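PDB 7BXD: GDSL-like protein, which is probably an acyl hydrolase of the GDSL-like lipase family, cleaving ester bonds with an active-site serine as in other SGNH hydrolases. Local coordinates for residues I77-D82 / S86-L91; G129-L134 / L147-P152. One frame throughout, in Å; residues are numbered along the deposited sequence.

Interaction 1 (I77-D82 / S86-L91); sequences IAIKAD and SFVERL
Val88 N donates to Ile77 O (3.2 Å, N-H...O 159°), pinning segment 77-82 to the first turn of helix 87-90. The other polar bonds gather round Ser86, the N-cap. Its OG accepts from Glu89 N (3.0 Å), while Glu89 OE1 takes Ser86 N (3.1 Å), the reciprocal pair of a capping box. Ser86 OG also donates to the same OE1 (2.7 Å), reaching it from the face opposite Ser86 N; these two bonds, both on the anti side, are likely to restrain the carboxylate, and a water links OE1 back to Lys80 N. With the hydroxyl gone in an alanine, Glu89 N would probably lose its capping acceptor and OE1 one of its donors, leaving the carboxylate freer to turn. This loop-helix corner follows strand 66-71 of the SGNH-hydrolase sheet, and Asp109 accepts from Ile77 N and Ala78 N beside it. Chi1 of -71° swings Ile77 CG1 away from the carbonyl carbon and over the middle of the Phe87 ring, a CH-pi contact 3.9 Å from the centroid and 6° off the normal. Arg90 NH2 lies over the opposite face, toward the rim. Ile79 lies across Val88, Ile79 CD1 meeting Val88 CG1 at 3.8 Å.

Interaction 2 (G129-L134 / L147-P152); sequences GAVDYL and LVFMTP
The CA atoms of Val131 on helix 127-141 and Phe149 on strand 146-150 lie 9.8 Å apart, a helix-on-sheet spacing that leaves the gap to be filled by side chains. Phe149 spans about half of it, its ring reaching from the strand toward the helix, where Val131 and Leu134 meet it. Val131 CG1, anti to its own backbone N (chi1 177°), comes within 4.0 Å of Phe149 CE2 along an oblique approach, and the two side chains run alongside one another in opposite senses. One helical turn on, Leu134 CB meets the edge of the same ring near its plane, 4.3 Å from CZ. The ring is therefore lodged against two positions about one turn apart on the same side of the helix. Strand 100-104, helix 127-141 and strand 146-150 form a beta-alpha-beta crossover of the parallel sheet, and this contact lies in its interior. Phe149 also rests on Val103 of strand 100-104 and on Met183 and Cys187 of helix 176-189, while its backbone pairs with Pro193 and Ile195. All three touching residues are buried and meet through carbon atoms alone, which implies that helix and strand are joined here by dispersion and by the exclusion of water, with shape rather than directional bonding setting their fit.

Helix 127-141 joins the two contacts, whose centres lie about 12 Å apart. Interaction 1 packs on it from the loop and short-helix side: Ala78 CA is 3.5 Å from Ala130 CB, and Val88 CG1 is 3.8 Å from Tyr133 CD1. Ile77 CG2 reaches Leu134 CD1 at 3.8 Å, so Leu134 serves both contacts, by its methyl end in one and by CB in the other. Interaction 1 is the one tied to the presumed active-site motifs: Asp109 ends a Gly-Gly-Val-Asn-Asp sequence resembling the family's Asn-bearing block, and Arg90 NH2 donates a hydrogen bond to Gly35 O, where the Gly-Asp-Ser sequence of the presumed nucleophile begins.

Interaction 1 (I77-D82 / S86-L91)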
ATOM      1  N   ILE A  77       2.957   2.282  -7.860  1.00 13.42           N
ATOM      2  CA  ILE A  77       2.229   1.179  -8.487  1.00 13.53           C
ATOM      3  C   ILE A  77       2.518   1.139  -9.983  1.00 13.70           C
ATOM      4  O   ILE A  77       2.822   0.073 -10.547  1.00 14.52           O
ATOM      5  CB  ILE A  77       0.728   1.264  -8.166  1.00 14.39           C
ATOM      6  CG1 ILE A  77       0.517   0.922  -6.673  1.00 15.58           C
ATOM      7  CG2 ILE A  77      -0.093   0.292  -9.046  1.00 15.87           C
ATOM      8  CD1 ILE A  77      -0.932   0.960  -6.202  1.00 15.88           C
ATOM      9  N   ALA A  78       2.453   2.307 -10.646  1.00 13.32           N
ATOM     10  CA  ALA A  78       2.571   2.380 -12.099  1.00 13.92           C
ATOM     11  C   ALA A  78       4.010   2.531 -12.575  1.00 14.52           C
ATOM     12  O   ALA A  78       4.881   3.092 -11.882  1.00 15.14           O
ATOM     13  CB  ALA A  78       1.786   3.560 -12.642  1.00 14.93           C
ATOM     14  N   ILE A  79       4.241   2.063 -13.813  1.00 15.11           N
ATOM     15  CA  ILE A  79       5.520   2.278 -14.479  1.00 15.88           C
ATOM     16  C   ILE A  79       5.682   3.750 -14.809  1.00 16.31           C
ATOM     17  O   ILE A  79       4.738   4.401 -15.267  1.00 17.50           O
ATOM     18  CB  ILE A  79       5.596   1.476 -15.796  1.00 17.41           C
ATOM     19  CG1 ILE A  79       5.311  -0.001 -15.556  1.00 18.46           C
ATOM     20  CG2 ILE A  79       6.958   1.693 -16.450  1.00 18.89           C
ATOM     21  CD1 ILE A  79       5.361  -0.837 -16.843  1.00 19.91           C
ATOM     22  N   LYS A  80       6.898   4.263 -14.640  1.00 16.94           N
ATOM     23  CA  LYS A  80       7.266   5.610 -15.070  1.00 17.99           C
ATOM     24  C   LYS A  80       8.737   5.588 -15.479  1.00 19.96           C
ATOM     25  O   LYS A  80       9.532   4.845 -14.898  1.00 20.98           O
ATOM     26  CB  LYS A  80       6.991   6.651 -13.962  1.00 19.26           C
ATOM     27  CG  LYS A  80       6.895   8.086 -14.479  1.00 20.32           C
ATOM     28  CD  LYS A  80       6.525   9.077 -13.395  1.00 22.43           C
ATOM     29  CE  LYS A  80       6.310  10.459 -14.011  1.00 25.04           C
ATOM     30  NZ  LYS A  80       6.538  11.605 -13.093  1.00 27.36           N
ATOM     31  N   ALA A  81       9.100   6.405 -16.473  1.00 21.31           N
ATOM     32  CA  ALA A  81      10.417   6.238 -17.085  1.00 23.28           C
ATOM     33  C   ALA A  81      11.583   6.556 -16.150  1.00 23.84           C
ATOM     34  O   ALA A  81      12.718   6.193 -16.472  1.00 25.40           O
ATOM     35  CB  ALA A  81      10.520   7.074 -18.348  1.00 24.75           C
ATOM     36  N   ASP A  82      11.342   7.226 -15.021  1.00 23.14           N
ATOM     37  CA  ASP A  82      12.405   7.641 -14.121  1.00 23.19           C
ATOM     38  C   ASP A  82      12.812   6.570 -13.119  1.00 23.58           C
ATOM     39  O   ASP A  82      13.777   6.782 -12.380  1.00 24.74           O
ATOM     40  CB  ASP A  82      12.048   8.960 -13.409  1.00 24.21           C
ATOM     41  CG  ASP A  82      10.811   8.856 -12.534  1.00 24.51           C
ATOM     42  OD1 ASP A  82       9.979   7.931 -12.721  1.00 23.29           O
ATOM     43  OD2 ASP A  82      10.670   9.741 -11.654  1.00 25.96           O
ATOM     44  N   SER A  86       8.615  -0.211 -10.150  1.00 16.71           N
ATOM     45  CA  SER A  86       7.179  -0.097  -9.887  1.00 15.81           C
ATOM     46  C   SER A  86       6.604  -1.434  -9.413  1.00 15.07           C
ATOM     47  O   SER A  86       7.215  -2.509  -9.580  1.00 15.62           O
ATOM     48  CB  SER A  86       6.420   0.306 -11.141  1.00 16.70           C
ATOM     49  OG  SER A  86       6.471  -0.696 -12.151  1.00 16.68           O
ATOM     50  N   PHE A  87       5.404  -1.370  -8.809  1.00 14.49           N
ATOM     51  CA  PHE A  87       4.753  -2.627  -8.446  1.00 14.24           C
ATOM     52  C   PHE A  87       4.571  -3.488  -9.694  1.00 14.20           C
ATOM     53  O   PHE A  87       4.745  -4.705  -9.656  1.00 14.57           O
ATOM     54  CB  PHE A  87       3.386  -2.409  -7.782  1.00 13.60           C
ATOM     55  CG  PHE A  87       3.388  -1.824  -6.381  1.00 13.40           C
ATOM     56  CD1 PHE A  87       4.133  -0.680  -6.016  1.00 14.35           C
ATOM     57  CD2 PHE A  87       2.558  -2.397  -5.411  1.00 14.18           C
ATOM     58  CE1 PHE A  87       4.015  -0.127  -4.716  1.00 14.10           C
ATOM     59  CE2 PHE A  87       2.452  -1.841  -4.128  1.00 14.66           C
ATOM     60  CZ  PHE A  87       3.155  -0.720  -3.793  1.00 13.88           C
ATOM     61  N   VAL A  88       4.167  -2.871 -10.810  1.00 14.29           N
ATOM     62  CA  VAL A  88       3.985  -3.624 -12.049  1.00 14.99           C
ATOM     63  C   VAL A  88       5.279  -4.350 -12.415  1.00 15.75           C
ATOM     64  O   VAL A  88       5.255  -5.528 -12.778  1.00 16.63           O
ATOM     65  CB  VAL A  88       3.526  -2.679 -13.176  1.00 15.58           C
ATOM     66  CG1 VAL A  88       3.643  -3.350 -14.555  1.00 16.68           C
ATOM     67  CG2 VAL A  88       2.091  -2.192 -12.915  1.00 16.26           C
ATOM     68  N   GLU A  89       6.423  -3.643 -12.347  1.00 15.80           N
ATOM     69  CA  GLU A  89       7.699  -4.235 -12.731  1.00 16.73           C
ATOM     70  C   GLU A  89       8.176  -5.288 -11.737  1.00 16.32           C
ATOM     71  O   GLU A  89       8.866  -6.246 -12.127  1.00 17.06           O
ATOM     72  CB  GLU A  89       8.740  -3.143 -12.922  1.00 18.27           C
ATOM     73  CG  GLU A  89       8.551  -2.334 -14.197  1.00 19.71           C
ATOM     74  CD  GLU A  89       9.189  -0.953 -14.146  1.00 20.64           C
ATOM     75  OE1 GLU A  89       8.891  -0.169 -13.212  1.00 20.18           O
ATOM     76  OE2 GLU A  89       9.968  -0.614 -15.088  1.00 22.84           O
ATOM     77  N   ARG A  90       7.860  -5.111 -10.440  1.00 15.75           N
ATOM     78  CA  ARG A  90       8.343  -6.015  -9.397  1.00 15.69           C
ATOM     79  C   ARG A  90       7.510  -7.284  -9.272  1.00 15.41           C
ATOM     80  O   ARG A  90       7.971  -8.247  -8.641  1.00 15.91           O
ATOM     81  CB  ARG A  90       8.353  -5.313  -8.028  1.00 16.12           C
ATOM     82  CG  ARG A  90       9.456  -4.246  -7.909  1.00 17.59           C
ATOM     83  CD  ARG A  90       9.656  -3.896  -6.433  1.00 20.59           C
ATOM     84  NE  ARG A  90       8.513  -3.108  -6.010  1.00 20.06           N
ATOM     85  CZ  ARG A  90       7.762  -3.251  -4.897  1.00 17.68           C
ATOM     86  NH1 ARG A  90       7.943  -4.218  -3.990  1.00 18.21           N
ATOM     87  NH2 ARG A  90       6.805  -2.370  -4.711  1.00 16.50           N
ATOM     88  N   LEU A  91       6.270  -7.300  -9.789  1.00 15.18           N
ATOM     89  CA  LEU A  91       5.342  -8.371  -9.414  1.00 14.86           C
ATOM     90  C   LEU A  91       5.898  -9.766  -9.740  1.00 14.80           C
ATOM     91  O   LEU A  91       5.772 -10.706  -8.940  1.00 15.51           O
ATOM     92  CB  LEU A  91       3.989  -8.137 -10.086  1.00 15.55           C
ATOM     93  CG  LEU A  91       2.960  -9.252  -9.917  1.00 15.61           C
ATOM     94  CD1 LEU A  91       2.633  -9.497  -8.461  1.00 15.86           C
ATOM     95  CD2 LEU A  91       1.710  -8.874 -10.700  1.00 16.71           C
TER
HETATM   96  O   HOH W   1       8.888   2.519 -13.188  1.00 17.61           O

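Interaction 2 (G129-L134 / L147-P152)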
ATOM      1  N   GLY A 129      -4.613   1.845 -15.243  1.00 13.56           N
ATOM      2  CA  GLY A 129      -4.117   0.693 -15.971  1.00 14.14           C
ATOM      3  C   GLY A 129      -3.160  -0.147 -15.160  1.00 14.00           C
ATOM      4  O   GLY A 129      -3.129  -1.376 -15.314  1.00 14.33           O
ATOM      5  N   ALA A 130      -2.365   0.481 -14.284  1.00 13.43           N
ATOM      6  CA  ALA A 130      -1.453  -0.274 -13.444  1.00 13.21           C
ATOM      7  C   ALA A 130      -2.198  -1.099 -12.399  1.00 12.96           C
ATOM      8  O   ALA A 130      -1.822  -2.256 -12.126  1.00 13.69           O
ATOM      9  CB  ALA A 130      -0.457   0.679 -12.788  1.00 14.18           C
ATOM     10  N   VAL A 131      -3.214  -0.510 -11.752  1.00 13.13           N
ATOM     11  CA  VAL A 131      -3.996  -1.276 -10.786  1.00 13.06           C
ATOM     12  C   VAL A 131      -4.665  -2.452 -11.492  1.00 13.08           C
ATOM     13  O   VAL A 131      -4.697  -3.581 -10.985  1.00 13.56           O
ATOM     14  CB  VAL A 131      -5.001  -0.391 -10.027  1.00 13.68           C
ATOM     15  CG1 VAL A 131      -5.862  -1.240  -9.062  1.00 14.42           C
ATOM     16  CG2 VAL A 131      -4.272   0.701  -9.236  1.00 14.48           C
ATOM     17  N   ASP A 132      -5.225  -2.201 -12.686  1.00 13.27           N
ATOM     18  CA  ASP A 132      -5.835  -3.263 -13.480  1.00 13.80           C
ATOM     19  C   ASP A 132      -4.825  -4.370 -13.772  1.00 13.53           C
ATOM     20  O   ASP A 132      -5.127  -5.562 -13.620  1.00 14.23           O
ATOM     21  CB  ASP A 132      -6.404  -2.623 -14.753  1.00 14.24           C
ATOM     22  CG  ASP A 132      -7.145  -3.604 -15.630  1.00 15.42           C
ATOM     23  OD1 ASP A 132      -8.349  -3.815 -15.367  1.00 16.59           O
ATOM     24  OD2 ASP A 132      -6.522  -4.147 -16.568  1.00 17.20           O
ATOM     25  N   TYR A 133      -3.622  -3.991 -14.208  1.00 14.22           N
ATOM     26  CA  TYR A 133      -2.576  -4.993 -14.459  1.00 14.66           C
ATOM     27  C   TYR A 133      -2.298  -5.827 -13.222  1.00 13.75           C
ATOM     28  O   TYR A 133      -2.149  -7.053 -13.313  1.00 14.24           O
ATOM     29  CB  TYR A 133      -1.286  -4.311 -14.932  1.00 15.75           C
ATOM     30  CG  TYR A 133      -0.183  -5.295 -15.200  1.00 16.29           C
ATOM     31  CD1 TYR A 133       0.703  -5.672 -14.177  1.00 16.47           C
ATOM     32  CD2 TYR A 133      -0.009  -5.839 -16.488  1.00 18.57           C
ATOM     33  CE1 TYR A 133       1.705  -6.577 -14.414  1.00 17.96           C
ATOM     34  CE2 TYR A 133       0.999  -6.747 -16.736  1.00 19.73           C
ATOM     35  CZ  TYR A 133       1.847  -7.117 -15.695  1.00 19.49           C
ATOM     36  OH  TYR A 133       2.863  -8.043 -15.951  1.00 21.35           O
ATOM     37  N   LEU A 134      -2.134  -5.181 -12.062  1.00 13.96           N
ATOM     38  CA  LEU A 134      -1.801  -5.949 -10.863  1.00 14.07           C
ATOM     39  C   LEU A 134      -2.874  -6.971 -10.552  1.00 13.58           C
ATOM     40  O   LEU A 134      -2.568  -8.119 -10.214  1.00 14.38           O
ATOM     41  CB  LEU A 134      -1.602  -5.041  -9.651  1.00 14.34           C
ATOM     42  CG  LEU A 134      -0.362  -4.129  -9.621  1.00 14.95           C
ATOM     43  CD1 LEU A 134      -0.337  -3.434  -8.256  1.00 16.12           C
ATOM     44  CD2 LEU A 134       0.916  -4.916  -9.842  1.00 14.97           C
ATOM     45  N   LEU A 147      -6.916 -11.970  -2.526  1.00 14.44           N
ATOM     46  CA  LEU A 147      -6.269 -10.690  -2.822  1.00 13.52           C
ATOM     47  C   LEU A 147      -7.050  -9.582  -2.144  1.00 13.25           C
ATOM     48  O   LEU A 147      -8.277  -9.468  -2.318  1.00 14.00           O
ATOM     49  CB  LEU A 147      -6.271 -10.477  -4.339  1.00 14.19           C
ATOM     50  CG  LEU A 147      -5.788  -9.122  -4.861  1.00 14.24           C
ATOM     51  CD1 LEU A 147      -4.356  -8.821  -4.398  1.00 15.17           C
ATOM     52  CD2 LEU A 147      -5.892  -9.096  -6.404  1.00 15.53           C
ATOM     53  N   VAL A 148      -6.338  -8.749  -1.385  1.00 13.34           N
ATOM     54  CA  VAL A 148      -6.937  -7.628  -0.667  1.00 13.60           C
ATOM     55  C   VAL A 148      -6.080  -6.408  -0.982  1.00 12.86           C
ATOM     56  O   VAL A 148      -4.848  -6.459  -0.839  1.00 13.89           O
ATOM     57  CB  VAL A 148      -6.954  -7.887   0.860  1.00 14.54           C
ATOM     58  CG1 VAL A 148      -7.540  -6.710   1.608  1.00 15.32           C
ATOM     59  CG2 VAL A 148      -7.707  -9.170   1.222  1.00 15.98           C
ATOM     60  N   PHE A 149      -6.718  -5.309  -1.372  1.00 12.24           N
ATOM     61  CA  PHE A 149      -6.002  -4.049  -1.551  1.00 12.43           C
ATOM     62  C   PHE A 149      -6.220  -3.188  -0.311  1.00 11.94           C
ATOM     63  O   PHE A 149      -7.290  -3.212   0.304  1.00 13.47           O
ATOM     64  CB  PHE A 149      -6.484  -3.268  -2.786  1.00 13.52           C
ATOM     65  CG  PHE A 149      -5.682  -3.546  -4.027  1.00 13.32           C
ATOM     66  CD1 PHE A 149      -5.647  -4.830  -4.582  1.00 13.53           C
ATOM     67  CD2 PHE A 149      -4.929  -2.533  -4.624  1.00 14.30           C
ATOM     68  CE1 PHE A 149      -4.885  -5.065  -5.728  1.00 14.03           C
ATOM     69  CE2 PHE A 149      -4.190  -2.787  -5.786  1.00 15.15           C
ATOM     70  CZ  PHE A 149      -4.163  -4.051  -6.335  1.00 14.76           C
ATOM     71  N   MET A 150      -5.205  -2.397   0.036  1.00 12.49           N
ATOM     72  CA  MET A 150      -5.325  -1.387   1.084  1.00 12.81           C
ATOM     73  C   MET A 150      -5.039  -0.033   0.470  1.00 12.74           C
ATOM     74  O   MET A 150      -4.010   0.160  -0.178  1.00 13.43           O
ATOM     75  CB  MET A 150      -4.352  -1.671   2.256  1.00 13.69           C
ATOM     76  CG  MET A 150      -4.462  -3.114   2.728  1.00 13.22           C
ATOM     77  SD  MET A 150      -3.913  -3.417   4.422  1.00 13.94           S
ATOM     78  CE  MET A 150      -2.185  -2.939   4.284  1.00 15.22           C
ATOM     79  N   THR A 151      -5.961   0.902   0.636  1.00 12.71           N
ATOM     80  CA  THR A 151      -5.765   2.228   0.057  1.00 12.66           C
ATOM     81  C   THR A 151      -4.598   2.937   0.749  1.00 12.80           C
ATOM     82  O   THR A 151      -4.331   2.697   1.933  1.00 13.50           O
ATOM     83  CB  THR A 151      -7.046   3.043   0.170  1.00 13.29           C
ATOM     84  OG1 THR A 151      -7.425   3.050   1.555  1.00 12.94           O
ATOM     85  CG2 THR A 151      -8.179   2.478  -0.686  1.00 14.18           C
ATOM     86  N   PRO A 152      -3.889   3.804   0.022  1.00 12.84           N
ATOM     87  CA  PRO A 152      -2.692   4.445   0.592  1.00 13.53           C
ATOM     88  C   PRO A 152      -3.049   5.395   1.711  1.00 12.76           C
ATOM     89  O   PRO A 152      -4.009   6.179   1.611  1.00 13.94           O
ATOM     90  CB  PRO A 152      -2.099   5.214  -0.608  1.00 14.22           C
ATOM     91  CG  PRO A 152      -3.277   5.412  -1.567  1.00 14.22           C
ATOM     92  CD  PRO A 152      -4.079   4.133  -1.402  1.00 13.95           C
TER